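Local atomic coordinates of pyridine synthase TbtD (Thermobispora bispora, PDB entry 5WA4), a protein that probably forms the central pyridine ring of the thiopeptide antibiotic thiomuracin by a formal [4+2] aza-cycloaddition, and binds the leader peptide of its substrate. Residues E[214-217]-E[223-226]; E[225-230]-E[347-352]. All coordinates share one frame; numbering follows the deposited sequence.

How the contacts relate
Both contacts use helix 220-235, and residues 225-226 belong to both. Their centres lie about 9 Å apart. Contact 1 (214-217 with 223-226) joins this helix to the preceding helix 205-218. It is buried and largely aromatic, with H215 and F223 also touching the bound peptide. Contact 2 (225-230 with 347-352) joins helix 220-235 to the last helix, 332-352. It is wholly apolar across the segments and only partly buried: L227 is buried, V349 and Y350 are partly exposed and I228 is exposed. Y216 and D348 connect the two: Y216 OH is probably hydrogen-bonded to D348 OD2 at 2.7 Å. The second subunit touches both contacts.

Contact 1 of 2, residues E[214-217]-E[223-226]; sequences DHYA and FTER
Y216 reaches across from helix 205-218 and lays its ring beside F223 and T224 of helix 220-235. Its CB does not point straight at the other helix. With CG anti to the backbone N (chi1 172°), one edge of the ring, CD1 and CE1, runs along F223, and the hydroxyl reaches T224. Followed outward, Y216 CD1 comes first, 4.0 Å from F223 CD2. Next, Y216 CE1 makes the closest apolar approach of the pair, 3.5 Å from F223 CB. At the tip, Y216 OH lies 3.2 Å from T224 CG2. That methyl sits near the plane of the Y216 ring, at its edge.

The side chains of Y216 and F223 overlap side by side, each directed toward the helix that carries the other. Their ring centroids are 5.7 Å apart and the planes are inclined at 47°. This is an oblique aromatic pair. F223 turns its CG anti to the carbonyl carbon (chi1 -82°), which carries its ring back toward helix 205-218. There F223 CZ lies 4.3 Å from H215 NE2, which is near the plane of the F223 ring.

No hydrogen bond crosses between the two segments. The polar groups of these side chains have partners outside the two segments: H215 ND1 bonds to R218, T224 OG1 to the backbone O of R220, and Y216 OH probably to D348. The contact lies next to the leader peptide, since H215 makes a weak hydrogen bond to the peptide backbone and F223 packs on one of its apolar side chains. It joins the consecutive helices 205-218 and 220-235 across their short connection, while L341 and D344 of helix 332-352 pack against Y216.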
# COMPACT_ATOMS: atom_id res chain seq x y z
N ASP E 214 -0.25 4.86 34.07
CA ASP E 214 -0.85 5.08 35.40
C ASP E 214 -0.12 4.27 36.47
O ASP E 214 0.28 4.80 37.50
CB ASP E 214 -2.34 4.71 35.42
CG ASP E 214 -3.22 5.75 34.73
OD1 ASP E 214 -2.67 6.63 34.04
OD2 ASP E 214 -4.46 5.66 34.85
N HIS E 215 0.03 2.97 36.24
CA HIS E 215 0.77 2.11 37.15
C HIS E 215 2.17 2.62 37.40
O HIS E 215 2.75 2.42 38.46
CB HIS E 215 0.85 0.68 36.61
CG HIS E 215 1.77 -0.20 37.40
ND1 HIS E 215 1.44 -0.67 38.65
CD2 HIS E 215 3.02 -0.65 37.14
CE1 HIS E 215 2.44 -1.40 39.11
NE2 HIS E 215 3.41 -1.40 38.21
N TYR E 216 2.74 3.29 36.41
CA TYR E 216 4.05 3.87 36.62
C TYR E 216 3.97 5.01 37.63
O TYR E 216 4.66 5.00 38.65
CB TYR E 216 4.65 4.38 35.31
CG TYR E 216 5.92 5.16 35.55
CD1 TYR E 216 7.09 4.51 35.94
CD2 TYR E 216 5.93 6.54 35.45
CE1 TYR E 216 8.25 5.23 36.19
CE2 TYR E 216 7.06 7.26 35.69
CZ TYR E 216 8.22 6.60 36.06
OH TYR E 216 9.34 7.36 36.30
N ALA E 217 3.11 6.00 37.37
CA ALA E 217 3.08 7.22 38.16
C ALA E 217 2.70 6.98 39.63
O ALA E 217 3.12 7.74 40.51
CB ALA E 217 2.15 8.24 37.53
N PHE E 223 10.51 3.39 40.88
CA PHE E 223 11.09 3.06 39.58
C PHE E 223 12.28 3.94 39.23
O PHE E 223 13.31 3.43 38.80
CB PHE E 223 10.04 3.17 38.46
CG PHE E 223 9.17 1.96 38.33
CD1 PHE E 223 9.61 0.85 37.66
CD2 PHE E 223 7.91 1.94 38.89
CE1 PHE E 223 8.82 -0.27 37.54
CE2 PHE E 223 7.12 0.83 38.77
CZ PHE E 223 7.58 -0.29 38.11
N THR E 224 12.14 5.25 39.40
CA THR E 224 13.18 6.18 39.01
C THR E 224 14.45 5.94 39.79
O THR E 224 15.55 6.04 39.25
CB THR E 224 12.77 7.63 39.23
OG1 THR E 224 12.22 7.77 40.54
CG2 THR E 224 11.77 8.07 38.19
N GLU E 225 14.31 5.64 41.08
CA GLU E 225 15.50 5.53 41.91
C GLU E 225 16.14 4.14 41.81
O GLU E 225 17.34 3.99 42.10
CB GLU E 225 15.17 5.93 43.35
CG GLU E 225 15.16 7.46 43.51
CD GLU E 225 14.55 7.94 44.81
OE1 GLU E 225 13.90 7.12 45.51
OE2 GLU E 225 14.70 9.14 45.14
N ARG E 226 15.40 3.13 41.35
CA ARG E 226 16.05 1.88 40.98
C ARG E 226 16.77 1.98 39.61
O ARG E 226 17.79 1.34 39.39
CB ARG E 226 15.06 0.73 40.95
CG ARG E 226 15.78 -0.59 40.98
CD ARG E 226 14.86 -1.75 40.79
NE ARG E 226 15.63 -2.99 40.89
CZ ARG E 226 15.99 -3.55 42.03
NH1 ARG E 226 15.67 -2.96 43.17
NH2 ARG E 226 16.67 -4.70 42.05

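Contact 2 of 2, residues E[225-230]-E[347-352]; sequences ERLIAV and ADVYGI
V349 points at helix 220-235 and places its two methyls against L227 and I228. The closely packed part lies at L227, which is buried and touches both V349 and Y350. L227 CD2 is 3.6 Å from V349 CG2, and the two side chains lie alongside one another, pointing opposite ways. The same L227 CD2 also touches Y350 CE2 at 3.9 Å, meeting that ring obliquely. V349 CG1 stands over the centre of the Y350 ring, 4.1 Å above its plane, so these neighbours in sequence pack on each other as well.

The solvent side is at exposed I228, which touches V349 alone across the contact. Its CG1 meets V349 CG1 at 3.7 Å, while its CD1 comes to 4.0 Å from the same methyl. With V349 CG1 anti to the backbone N (chi1 179°), the two methyls divide the work: CG2 meets both L227 and I228, whereas CG1 meets I228.

The contact is made by hydrocarbon groups alone. Segment 225-230 lies crosswise to segment 347-352, in the last turns modelled of helix 332-352. The local axes approach to 10.0 Å, and their steep angle of 77° confines the touching to four residues. Helices 164-178 and 184-201 adjoin at Y350, through H177, L184 and P185.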
# COMPACT_ATOMS: atom_id res chain seq x y z
N GLU E 225 14.31 5.64 41.08
CA GLU E 225 15.50 5.53 41.91
C GLU E 225 16.14 4.14 41.81
O GLU E 225 17.34 3.99 42.10
CB GLU E 225 15.17 5.93 43.35
CG GLU E 225 15.16 7.46 43.51
CD GLU E 225 14.55 7.94 44.81
OE1 GLU E 225 13.90 7.12 45.51
OE2 GLU E 225 14.70 9.14 45.14
N ARG E 226 15.40 3.13 41.35
CA ARG E 226 16.05 1.88 40.98
C ARG E 226 16.77 1.98 39.61
O ARG E 226 17.79 1.34 39.39
CB ARG E 226 15.06 0.73 40.95
CG ARG E 226 15.78 -0.59 40.98
CD ARG E 226 14.86 -1.75 40.79
NE ARG E 226 15.63 -2.99 40.89
CZ ARG E 226 15.99 -3.55 42.03
NH1 ARG E 226 15.67 -2.96 43.17
NH2 ARG E 226 16.67 -4.70 42.05
N LEU E 227 16.24 2.81 38.71
CA LEU E 227 16.86 2.98 37.41
C LEU E 227 18.17 3.76 37.53
O LEU E 227 19.18 3.39 36.94
CB LEU E 227 15.89 3.66 36.44
CG LEU E 227 16.43 4.09 35.07
CD1 LEU E 227 15.39 3.78 34.02
CD2 LEU E 227 16.77 5.56 35.03
N ILE E 228 18.15 4.83 38.32
CA ILE E 228 19.38 5.51 38.73
C ILE E 228 20.39 4.53 39.36
O ILE E 228 21.59 4.63 39.13
CB ILE E 228 19.09 6.64 39.73
CG1 ILE E 228 18.21 7.70 39.09
CG2 ILE E 228 20.38 7.28 40.19
CD1 ILE E 228 17.89 8.86 40.00
N ALA E 229 19.90 3.59 40.15
CA ALA E 229 20.77 2.64 40.83
C ALA E 229 21.27 1.51 39.90
O ALA E 229 22.41 1.04 40.06
CB ALA E 229 20.05 2.05 42.05
N VAL E 230 20.44 1.08 38.95
CA VAL E 230 20.84 0.02 38.01
C VAL E 230 21.85 0.56 37.01
O VAL E 230 22.83 -0.11 36.66
CB VAL E 230 19.63 -0.56 37.24
CG1 VAL E 230 20.05 -1.17 35.93
CG2 VAL E 230 18.95 -1.59 38.09
N ALA E 347 12.71 8.45 31.06
CA ALA E 347 12.23 9.75 30.62
C ALA E 347 12.20 10.74 31.79
O ALA E 347 12.46 11.94 31.62
CB ALA E 347 10.84 9.63 29.98
N ASP E 348 11.90 10.23 32.98
CA ASP E 348 11.85 11.10 34.14
C ASP E 348 13.24 11.53 34.53
O ASP E 348 13.55 12.72 34.56
CB ASP E 348 11.15 10.41 35.30
CG ASP E 348 9.70 10.84 35.43
OD1 ASP E 348 9.43 12.03 35.14
OD2 ASP E 348 8.85 9.99 35.77
N VAL E 349 14.09 10.54 34.81
CA VAL E 349 15.43 10.78 35.35
C VAL E 349 16.27 11.66 34.46
O VAL E 349 16.93 12.56 34.95
CB VAL E 349 16.19 9.47 35.57
CG1 VAL E 349 17.58 9.78 36.10
CG2 VAL E 349 15.42 8.55 36.51
N TYR E 350 16.21 11.41 33.15
CA TYR E 350 17.08 12.09 32.19
C TYR E 350 16.41 13.31 31.55
O TYR E 350 17.03 14.05 30.78
CB TYR E 350 17.57 11.10 31.12
CG TYR E 350 18.45 10.03 31.74
CD1 TYR E 350 19.74 10.33 32.17
CD2 TYR E 350 17.98 8.74 31.97
CE1 TYR E 350 20.54 9.38 32.77
CE2 TYR E 350 18.78 7.77 32.57
CZ TYR E 350 20.06 8.10 32.97
OH TYR E 350 20.86 7.14 33.58
N GLY E 351 15.15 13.54 31.90
CA GLY E 351 14.46 14.74 31.49
C GLY E 351 14.66 15.86 32.49
O GLY E 351 14.79 17.02 32.10
N ILE E 352 14.72 15.51 33.78
CA ILE E 352 14.80 16.50 34.87
C ILE E 352 16.19 17.18 34.94
O ILE E 352 16.29 18.36 35.30
CB ILE E 352 14.43 15.85 36.24
CG1 ILE E 352 12.91 15.63 36.32
CG2 ILE E 352 14.85 16.71 37.40
CD1 ILE E 352 12.45 14.86 37.55